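Local structure of cobalamin biosynthesis protein CobN (Mycobacterium tuberculosis, 7C6O) at residues A363-L371 / L398-R408; L505-F513 / D525-Y536. The protein serves as the large catalytic subunit of cobaltochelatase, the ATP-dependent enzyme that probably inserts cobalt into the corrin ring during cobalamin biosynthesis. All coordinates share one frame; numbering follows the deposited sequence. Where two conformers were deposited one is given.

Contact 1 (A363-L371 / L398-R408); sequences APADKRVAL and LLQAMRQRGYR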
loop_
_atom_site.group_PDB
_atom_site.type_symbol
_atom_site.label_atom_id
_atom_site.label_comp_id
_atom_site.label_asym_id
_atom_site.label_seq_id
_atom_site.Cartn_x
_atom_site.Cartn_y
_atom_site.Cartn_z
ATOM N N ALA A 363 -11.092 2.492 31.072
ATOM C CA ALA A 363 -12.147 1.497 30.977
ATOM C C ALA A 363 -13.123 1.866 29.861
ATOM O O ALA A 363 -13.256 3.041 29.509
ATOM C CB ALA A 363 -12.893 1.383 32.304
ATOM N N PRO A 364 -13.813 0.876 29.284
ATOM C CA PRO A 364 -14.784 1.181 28.219
ATOM C C PRO A 364 -15.788 2.263 28.584
ATOM O O PRO A 364 -16.139 3.083 27.727
ATOM C CB PRO A 364 -15.465 -0.173 27.987
ATOM C CG PRO A 364 -14.407 -1.165 28.308
ATOM C CD PRO A 364 -13.625 -0.576 29.454
ATOM N N ALA A 365 -16.247 2.298 29.838
ATOM C CA ALA A 365 -17.260 3.269 30.235
ATOM C C ALA A 365 -16.753 4.704 30.177
ATOM O O ALA A 365 -17.566 5.629 30.079
ATOM C CB ALA A 365 -17.767 2.957 31.643
ATOM N N ASP A 366 -15.438 4.910 30.237
ATOM C CA ASP A 366 -14.850 6.243 30.216
ATOM C C ASP A 366 -14.168 6.579 28.897
ATOM O O ASP A 366 -13.639 7.686 28.753
ATOM C CB ASP A 366 -13.836 6.387 31.355
ATOM C CG ASP A 366 -14.429 6.047 32.706
ATOM O OD1 ASP A 366 -15.544 6.527 33.004
ATOM O OD2 ASP A 366 -13.782 5.293 33.463
ATOM N N LYS A 367 -14.165 5.663 27.935
ATOM C CA LYS A 367 -13.376 5.823 26.721
ATOM C C LYS A 367 -14.159 6.605 25.674
ATOM O O LYS A 367 -15.297 6.253 25.346
ATOM C CB LYS A 367 -12.968 4.455 26.175
ATOM C CG LYS A 367 -11.971 4.513 25.030
ATOM C CD LYS A 367 -11.229 3.194 24.888
ATOM C CE LYS A 367 -10.308 2.958 26.073
ATOM N NZ LYS A 367 -9.718 1.592 26.065
ATOM N N ARG A 368 -13.545 7.669 25.160
ATOM C CA ARG A 368 -14.144 8.495 24.121
ATOM C C ARG A 368 -13.573 8.089 22.768
ATOM O O ARG A 368 -12.351 8.031 22.595
ATOM C CB ARG A 368 -13.898 9.980 24.396
ATOM C CG ARG A 368 -14.587 10.485 25.662
ATOM C CD ARG A 368 -14.314 11.962 25.912
ATOM N NE ARG A 368 -12.887 12.242 26.030
ATOM C CZ ARG A 368 -12.216 12.264 27.178
ATOM N NH1 ARG A 368 -12.840 12.024 28.324
ATOM N NH2 ARG A 368 -10.915 12.527 27.178
ATOM N N VAL A 369 -14.459 7.802 21.820
ATOM C CA VAL A 369 -14.067 7.293 20.510
ATOM C C VAL A 369 -14.711 8.141 19.426
ATOM O O VAL A 369 -15.902 8.466 19.501
ATOM C CB VAL A 369 -14.464 5.811 20.337
ATOM C CG1 VAL A 369 -14.004 5.291 18.980
ATOM C CG2 VAL A 369 -13.891 4.967 21.468
ATOM N N ALA A 370 -13.924 8.490 18.414
ATOM C CA ALA A 370 -14.423 9.144 17.215
ATOM C C ALA A 370 -14.513 8.123 16.087
ATOM O O ALA A 370 -13.525 7.453 15.769
ATOM C CB ALA A 370 -13.519 10.309 16.810
ATOM N N LEU A 371 -15.699 8.001 15.495
ATOM C CA LEU A 371 -15.948 7.120 14.360
ATOM C C LEU A 371 -16.093 7.998 13.121
ATOM O O LEU A 371 -17.067 8.748 12.999
ATOM C CB LEU A 371 -17.199 6.274 14.602
ATOM C CG LEU A 371 -17.494 5.089 13.683
ATOM C CD1 LEU A 371 -16.387 4.059 13.782
ATOM C CD2 LEU A 371 -18.840 4.460 14.029
ATOM N N LEU A 398 -20.494 -2.684 15.023
ATOM C CA LEU A 398 -19.418 -2.223 15.894
ATOM C C LEU A 398 -19.976 -1.491 17.108
ATOM O O LEU A 398 -19.550 -1.737 18.243
ATOM C CB LEU A 398 -18.458 -1.323 15.117
ATOM C CG LEU A 398 -17.378 -0.632 15.954
ATOM C CD1 LEU A 398 -16.451 -1.657 16.591
ATOM C CD2 LEU A 398 -16.586 0.361 15.113
ATOM N N LEU A 399 -20.934 -0.588 16.889
ATOM C CA LEU A 399 -21.507 0.169 17.998
ATOM C C LEU A 399 -22.242 -0.748 18.970
ATOM O O LEU A 399 -22.190 -0.541 20.188
ATOM C CB LEU A 399 -22.438 1.255 17.459
ATOM C CG LEU A 399 -21.709 2.316 16.632
ATOM C CD1 LEU A 399 -22.665 3.291 15.959
ATOM C CD2 LEU A 399 -20.721 3.051 17.502
ATOM N N GLN A 400 -22.931 -1.767 18.449
ATOM C CA GLN A 400 -23.595 -2.733 19.319
ATOM C C GLN A 400 -22.585 -3.504 20.158
ATOM O O GLN A 400 -22.802 -3.728 21.354
ATOM C CB GLN A 400 -24.442 -3.695 18.485
ATOM C CG GLN A 400 -25.671 -3.056 17.870
ATOM C CD GLN A 400 -26.385 -3.986 16.914
ATOM O OE1 GLN A 400 -25.839 -5.012 16.508
ATOM N NE2 GLN A 400 -27.613 -3.634 16.550
ATOM N N ALA A 401 -21.473 -3.917 19.547
ATOM C CA ALA A 401 -20.446 -4.631 20.296
ATOM C C ALA A 401 -19.788 -3.729 21.332
ATOM O O ALA A 401 -19.468 -4.178 22.439
ATOM C CB ALA A 401 -19.399 -5.200 19.344
ATOM N N MET A 402 -19.573 -2.454 20.988
ATOM C CA MET A 402 -19.006 -1.517 21.955
ATOM C C MET A 402 -19.939 -1.319 23.140
ATOM O O MET A 402 -19.491 -1.303 24.294
ATOM C CB MET A 402 -18.701 -0.179 21.279
ATOM C CG MET A 402 -17.513 -0.227 20.333
ATOM S SD MET A 402 -17.290 1.305 19.413
ATOM C CE MET A 402 -16.814 2.434 20.720
ATOM N N ARG A 403 -21.240 -1.164 22.878
ATOM C CA ARG A 403 -22.204 -1.052 23.967
ATOM C C ARG A 403 -22.155 -2.277 24.868
ATOM O O ARG A 403 -22.190 -2.155 26.098
ATOM C CB ARG A 403 -23.616 -0.857 23.412
ATOM C CG ARG A 403 -24.688 -0.753 24.491
ATOM C CD ARG A 403 -26.084 -0.900 23.908
ATOM N N GLN A 404 -22.061 -3.468 24.271
ATOM C CA GLN A 404 -22.003 -4.692 25.062
ATOM C C GLN A 404 -20.732 -4.758 25.897
ATOM O O GLN A 404 -20.749 -5.298 27.009
ATOM C CB GLN A 404 -22.106 -5.911 24.146
ATOM C CG GLN A 404 -22.996 -7.014 24.691
ATOM C CD GLN A 404 -22.252 -8.317 24.901
ATOM O OE1 GLN A 404 -21.707 -8.893 23.959
ATOM N NE2 GLN A 404 -22.223 -8.787 26.143
ATOM N N ARG A 405 -19.627 -4.212 25.387
ATOM C CA ARG A 405 -18.365 -4.184 26.114
ATOM C C ARG A 405 -18.350 -3.137 27.222
ATOM O O ARG A 405 -17.448 -3.162 28.066
ATOM C CB ARG A 405 -17.216 -3.937 25.130
ATOM C CG ARG A 405 -15.812 -4.120 25.698
ATOM C CD ARG A 405 -15.663 -5.454 26.412
ATOM N NE ARG A 405 -15.998 -6.581 25.549
ATOM C CZ ARG A 405 -15.157 -7.127 24.677
ATOM N NH1 ARG A 405 -13.928 -6.645 24.547
ATOM N NH2 ARG A 405 -15.546 -8.153 23.931
ATOM N N GLY A 406 -19.322 -2.229 27.249
ATOM C CA GLY A 406 -19.405 -1.217 28.279
ATOM C C GLY A 406 -19.171 0.209 27.827
ATOM O O GLY A 406 -19.132 1.107 28.677
ATOM N N TYR A 407 -19.005 0.450 26.528
ATOM C CA TYR A 407 -18.882 1.811 26.031
ATOM C C TYR A 407 -20.216 2.541 26.146
ATOM O O TYR A 407 -21.288 1.938 26.074
ATOM C CB TYR A 407 -18.424 1.818 24.571
ATOM C CG TYR A 407 -16.979 1.428 24.358
ATOM C CD1 TYR A 407 -16.599 0.094 24.292
ATOM C CD2 TYR A 407 -15.997 2.398 24.205
ATOM C CE1 TYR A 407 -15.278 -0.264 24.092
ATOM C CE2 TYR A 407 -14.676 2.051 24.001
ATOM C CZ TYR A 407 -14.322 0.721 23.946
ATOM O OH TYR A 407 -13.006 0.381 23.745
ATOM N N ARG A 408 -20.141 3.857 26.317
ATOM C CA ARG A 408 -21.335 4.697 26.357
ATOM C C ARG A 408 -21.612 5.195 24.943
ATOM O O ARG A 408 -21.049 6.200 24.503
ATOM C CB ARG A 408 -21.151 5.845 27.341
ATOM C CG ARG A 408 -20.979 5.383 28.781
ATOM C CD ARG A 408 -21.384 6.461 29.768
ATOM N NE ARG A 408 -21.754 5.888 31.059
ATOM C CZ ARG A 408 -20.953 5.847 32.118
ATOM N NH1 ARG A 408 -19.731 6.357 32.046
ATOM N NH2 ARG A 408 -21.378 5.302 33.249
HETATM O O HOH W 1 -17.429 5.077 26.626
#
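Pro-364 O, Lys-367 O and Arg-408 N meet at one water. The water donates to Pro-364 O (2.6 Å) and to Lys-367 O (2.8 Å), and accepts from Arg-408 N (3.0 Å). It joins the turn before strand 369-373 to the residues that follow helix 391-405. A Schellman motif stops the helix at Gly-406, with Gly-406 N bonded to Arg-403 O and Tyr-407 N to Met-402 O. The helix runs back antiparallel to the strand, with segment axes 12.4 Å apart.

Tyr-407, just past the helix, packs its ring against Pro-364, Lys-367 and Val-369. Its CG lies beside the backbone N (chi1 -72°), which sends the ring in between Pro-364 and Met-402. Pro-364 CB makes a CH-pi contact 4.0 Å from the Tyr-407 ring centroid, 19° off the normal. Met-402 CE lies over the opposite face, toward the rim. Lys-367 crosses the ring obliquely; its CB and CD meet Tyr-407 CE2, while its NZ binds Leu-815 O beyond the contact. Further along the strand, Leu-371 meets Leu-399 tip to tip and slides past Leu-398. Val-369 points its CG2, the branch beside the backbone N, at Met-402 CE, 3.9 Å away.

Contact 2 (L505-F513 / D525-Y536); sequences LMVQPPRGF and DLPPSHHYLAAY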
loop_
_atom_site.group_PDB
_atom_site.type_symbol
_atom_site.label_atom_id
_atom_site.label_comp_id
_atom_site.label_asym_id
_atom_site.label_seq_id
_atom_site.Cartn_x
_atom_site.Cartn_y
_atom_site.Cartn_z
ATOM N N LEU A 505 -19.742 10.579 15.821
ATOM C CA LEU A 505 -19.723 10.103 14.446
ATOM C C LEU A 505 -19.603 11.320 13.543
ATOM O O LEU A 505 -20.410 12.250 13.639
ATOM C CB LEU A 505 -20.979 9.292 14.118
ATOM C CG LEU A 505 -20.961 7.806 14.501
ATOM C CD1 LEU A 505 -20.885 7.607 16.014
ATOM C CD2 LEU A 505 -22.172 7.080 13.922
ATOM N N MET A 506 -18.586 11.323 12.686
ATOM C CA MET A 506 -18.269 12.491 11.881
ATOM C C MET A 506 -17.968 12.064 10.455
ATOM O O MET A 506 -17.268 11.075 10.227
ATOM C CB MET A 506 -17.068 13.257 12.462
ATOM C CG MET A 506 -16.687 14.513 11.691
ATOM S SD MET A 506 -15.234 15.343 12.372
ATOM C CE MET A 506 -15.908 15.999 13.891
ATOM N N VAL A 507 -18.510 12.806 9.500
ATOM C CA VAL A 507 -18.099 12.653 8.114
ATOM C C VAL A 507 -16.760 13.354 7.940
ATOM O O VAL A 507 -16.585 14.496 8.380
ATOM C CB VAL A 507 -19.158 13.223 7.161
ATOM C CG1 VAL A 507 -18.702 13.060 5.726
ATOM C CG2 VAL A 507 -20.495 12.535 7.383
ATOM N N GLN A 508 -15.808 12.663 7.327
ATOM C CA GLN A 508 -14.491 13.242 7.100
ATOM C C GLN A 508 -14.636 14.564 6.351
ATOM O O GLN A 508 -15.402 14.637 5.379
ATOM C CB GLN A 508 -13.622 12.268 6.310
ATOM C CG GLN A 508 -12.139 12.572 6.351
ATOM C CD GLN A 508 -11.312 11.461 5.743
ATOM O OE1 GLN A 508 -11.638 10.947 4.673
ATOM N NE2 GLN A 508 -10.239 11.076 6.429
ATOM N N PRO A 509 -13.951 15.624 6.777
ATOM C CA PRO A 509 -14.142 16.920 6.135
ATOM C C PRO A 509 -13.728 16.861 4.681
ATOM O O PRO A 509 -12.884 16.033 4.289
ATOM C CB PRO A 509 -13.229 17.854 6.943
ATOM C CG PRO A 509 -12.951 17.137 8.211
ATOM C CD PRO A 509 -12.989 15.686 7.887
ATOM N N PRO A 510 -14.294 17.721 3.840
ATOM C CA PRO A 510 -13.987 17.656 2.409
ATOM C C PRO A 510 -12.561 18.097 2.113
ATOM O O PRO A 510 -11.996 18.968 2.780
ATOM C CB PRO A 510 -15.007 18.612 1.784
ATOM C CG PRO A 510 -15.340 19.561 2.869
ATOM C CD PRO A 510 -15.266 18.782 4.151
ATOM N N ARG A 511 -11.987 17.467 1.086
ATOM C CA ARG A 511 -10.620 17.770 0.678
ATOM C C ARG A 511 -10.477 19.222 0.235
ATOM O O ARG A 511 -9.450 19.862 0.493
ATOM C CB ARG A 511 -10.212 16.809 -0.438
ATOM C CG ARG A 511 -8.841 17.036 -1.017
ATOM C CD ARG A 511 -7.742 16.497 -0.122
ATOM N NE ARG A 511 -6.453 16.638 -0.785
ATOM C CZ ARG A 511 -5.770 17.776 -0.839
ATOM N NH1 ARG A 511 -6.252 18.869 -0.259
ATOM N NH2 ARG A 511 -4.608 17.824 -1.475
ATOM N N GLY A 512 -11.491 19.756 -0.439
ATOM C CA GLY A 512 -11.504 21.153 -0.839
ATOM C C GLY A 512 -11.568 21.413 -2.332
ATOM O O GLY A 512 -11.683 22.583 -2.727
ATOM N N PHE A 513 -11.501 20.393 -3.192
ATOM C CA PHE A 513 -11.519 20.643 -4.630
ATOM C C PHE A 513 -12.898 21.037 -5.140
ATOM O O PHE A 513 -12.995 21.672 -6.195
ATOM C CB PHE A 513 -11.008 19.420 -5.389
ATOM C CG PHE A 513 -9.531 19.205 -5.255
ATOM C CD1 PHE A 513 -8.637 20.012 -5.941
ATOM C CD2 PHE A 513 -9.033 18.201 -4.440
ATOM C CE1 PHE A 513 -7.274 19.822 -5.817
ATOM C CE2 PHE A 513 -7.671 18.007 -4.312
ATOM C CZ PHE A 513 -6.790 18.819 -5.001
ATOM N N ASP A 525 -1.473 19.827 -5.223
ATOM C CA ASP A 525 -0.960 19.979 -3.864
ATOM C C ASP A 525 -1.825 20.883 -2.994
ATOM O O ASP A 525 -1.314 21.476 -2.033
ATOM C CB ASP A 525 0.478 20.504 -3.900
ATOM C CG ASP A 525 0.646 21.695 -4.821
ATOM O OD1 ASP A 525 -0.319 22.048 -5.533
ATOM O OD2 ASP A 525 1.749 22.279 -4.830
ATOM N N LEU A 526 -3.114 21.002 -3.301
ATOM C CA LEU A 526 -4.033 21.806 -2.511
ATOM C C LEU A 526 -3.958 21.401 -1.039
ATOM O O LEU A 526 -4.198 20.229 -0.716
ATOM C CB LEU A 526 -5.460 21.637 -3.027
ATOM C CG LEU A 526 -6.547 22.392 -2.257
ATOM C CD1 LEU A 526 -6.387 23.892 -2.439
ATOM C CD2 LEU A 526 -7.943 21.937 -2.681
ATOM N N PRO A 527 -3.617 22.314 -0.137
ATOM C CA PRO A 527 -3.500 21.953 1.279
ATOM C C PRO A 527 -4.870 21.789 1.910
ATOM O O PRO A 527 -5.878 22.244 1.350
ATOM C CB PRO A 527 -2.746 23.150 1.880
ATOM C CG PRO A 527 -3.149 24.298 1.010
ATOM C CD PRO A 527 -3.265 23.724 -0.380
ATOM N N PRO A 528 -4.955 21.137 3.071
ATOM C CA PRO A 528 -6.235 21.081 3.781
ATOM C C PRO A 528 -6.672 22.475 4.201
ATOM O O PRO A 528 -5.849 23.359 4.448
ATOM C CB PRO A 528 -5.931 20.198 4.997
ATOM C CG PRO A 528 -4.462 20.382 5.224
ATOM C CD PRO A 528 -3.873 20.494 3.840
ATOM N N SER A 529 -7.986 22.665 4.271
ATOM C CA SER A 529 -8.555 23.946 4.658
ATOM C C SER A 529 -8.489 24.129 6.173
ATOM O O SER A 529 -8.175 23.203 6.927
ATOM C CB SER A 529 -10.003 24.051 4.188
ATOM O OG SER A 529 -10.831 23.164 4.926
ATOM N N HIS A 530 -8.789 25.354 6.619
ATOM C CA HIS A 530 -8.909 25.599 8.053
ATOM C C HIS A 530 -10.040 24.779 8.658
ATOM O O HIS A 530 -9.937 24.328 9.804
ATOM C CB HIS A 530 -9.139 27.087 8.328
ATOM C CG HIS A 530 -7.994 27.969 7.934
ATOM N ND1 HIS A 530 -6.774 27.943 8.577
ATOM C CD2 HIS A 530 -7.892 28.916 6.972
ATOM C CE1 HIS A 530 -5.969 28.833 8.024
ATOM N NE2 HIS A 530 -6.621 29.436 7.047
ATOM N N HIS A 531 -11.126 24.577 7.908
ATOM C CA HIS A 531 -12.220 23.746 8.400
ATOM C C HIS A 531 -11.780 22.294 8.558
ATOM O O HIS A 531 -12.109 21.643 9.556
ATOM C CB HIS A 531 -13.419 23.849 7.458
ATOM C CG HIS A 531 -14.568 22.974 7.845
ATOM N ND1 HIS A 531 -14.831 21.772 7.226
ATOM C CD2 HIS A 531 -15.523 23.125 8.794
ATOM C CE1 HIS A 531 -15.901 21.222 7.773
ATOM N NE2 HIS A 531 -16.338 22.023 8.728
ATOM N N TYR A 532 -11.030 21.775 7.582
ATOM C CA TYR A 532 -10.505 20.417 7.681
ATOM C C TYR A 532 -9.637 20.261 8.924
ATOM O O TYR A 532 -9.798 19.309 9.696
ATOM C CB TYR A 532 -9.711 20.076 6.416
ATOM C CG TYR A 532 -9.318 18.620 6.286
ATOM C CD1 TYR A 532 -8.286 18.084 7.050
ATOM C CD2 TYR A 532 -9.969 17.783 5.391
ATOM C CE1 TYR A 532 -7.924 16.760 6.936
ATOM C CE2 TYR A 532 -9.611 16.449 5.267
ATOM C CZ TYR A 532 -8.587 15.946 6.042
ATOM O OH TYR A 532 -8.224 14.623 5.929
ATOM N N LEU A 533 -8.706 21.195 9.134
ATOM C CA LEU A 533 -7.818 21.109 10.287
ATOM C C LEU A 533 -8.584 21.292 11.592
ATOM O O LEU A 533 -8.340 20.569 12.565
ATOM C CB LEU A 533 -6.703 22.148 10.166
ATOM C CG LEU A 533 -5.765 21.974 8.970
ATOM C CD1 LEU A 533 -4.865 23.191 8.808
ATOM C CD2 LEU A 533 -4.934 20.712 9.123
ATOM N N ALA A 534 -9.516 22.250 11.631
ATOM C CA ALA A 534 -10.285 22.487 12.848
ATOM C C ALA A 534 -11.072 21.248 13.260
ATOM O O ALA A 534 -11.144 20.918 14.450
ATOM C CB ALA A 534 -11.225 23.675 12.657
ATOM N N ALA A 535 -11.665 20.550 12.289
ATOM C CA ALA A 535 -12.484 19.386 12.607
ATOM C C ALA A 535 -11.654 18.290 13.266
ATOM O O ALA A 535 -12.060 17.716 14.283
ATOM C CB ALA A 535 -13.166 18.865 11.343
ATOM N N TYR A 536 -10.483 17.982 12.702
ATOM C CA TYR A 536 -9.645 16.950 13.302
ATOM C C TYR A 536 -9.061 17.412 14.629
ATOM O O TYR A 536 -8.953 16.622 15.575
ATOM C CB TYR A 536 -8.533 16.529 12.338
ATOM C CG TYR A 536 -8.945 15.369 11.470
ATOM C CD1 TYR A 536 -8.924 14.071 11.963
ATOM C CD2 TYR A 536 -9.386 15.570 10.170
ATOM C CE1 TYR A 536 -9.318 13.002 11.180
ATOM C CE2 TYR A 536 -9.782 14.506 9.378
ATOM C CZ TYR A 536 -9.746 13.226 9.889
ATOM O OH TYR A 536 -10.137 12.164 9.109
HETATM O O HOH W 2 -9.589 20.749 2.900
HETATM O O HOH W 3 -12.859 21.271 4.565
#
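Pro-509 packs its ring against Tyr-532, Ala-535 and Tyr-536 of helix 530-539, at the point where strand 503-507 of the mixed sheet gives way to loop. Pro-509 CB lies 3.6 Å from Tyr-532 CD2. Pro-509 CG is 3.6 Å from Ala-535 CB and also sits over one face of the Tyr-532 ring, toward its rim. Pro-509 CD reaches Tyr-536 CE2 at 3.7 Å. On the strand itself, Met-506 SD rests near the Ala-535 methyl.

A second apolar patch lies farther down the loop. Leu-526 has CG opposite its backbone N (chi1 178°), and CD2 settles over the middle of the Phe-513 ring. This CH-pi contact is 3.8 Å from Leu-526 CD2 to the Phe-513 centroid, 11° off the normal. The same methyl packs against the backbone of Gly-512.

Polar groups border both patches. Gln-508 NE2 donates to Tyr-536 OH at 2.9 Å, with an N-H...O angle of 161° and the hydroxyl in the amide plane. Gln-508 OE1 accepts from Asn-560 N, so both ends of the amide are held. Tyr-532 OH bonds to Asn-560 OD1. Arg-511 was modelled in two conformers. In one, NH1 and NH2 both grip Leu-526 O end-on, but the bonds are very short and their exact geometry is doubtful.

Ser-529 is the N-cap of the helix: its OG accepts from Tyr-532 N at 3.0 Å. One water links Pro-510 O to Ser-529 OG, with a weak further bond to His-531 ND1. Another water accepts from Ser-529 N at 2.8 Å and donates to Pro-510 O and Arg-511 O.

How the contacts relate
Contacts 1 and 2 follow one another along the chain, and their centres are about 26 Å apart. They meet in one mixed sheet, where strands 369-373 and 503-507 are parallel neighbours. Leu-371 O and Met-506 N, 3.0 Å apart, probably form a hydrogen bond between the strands. Leu-371 CD2 also packs 4.0 Å from Leu-505 CG. Side chains alternate along the strands: Leu-371 turns toward helix 391-405 in contact 1, while Met-506 turns toward helix 530-539 in contact 2. The two helices therefore cover opposite faces of the sheet. The sodium ion bound at Asp-125 and Ser-127 involves no residue of either contact.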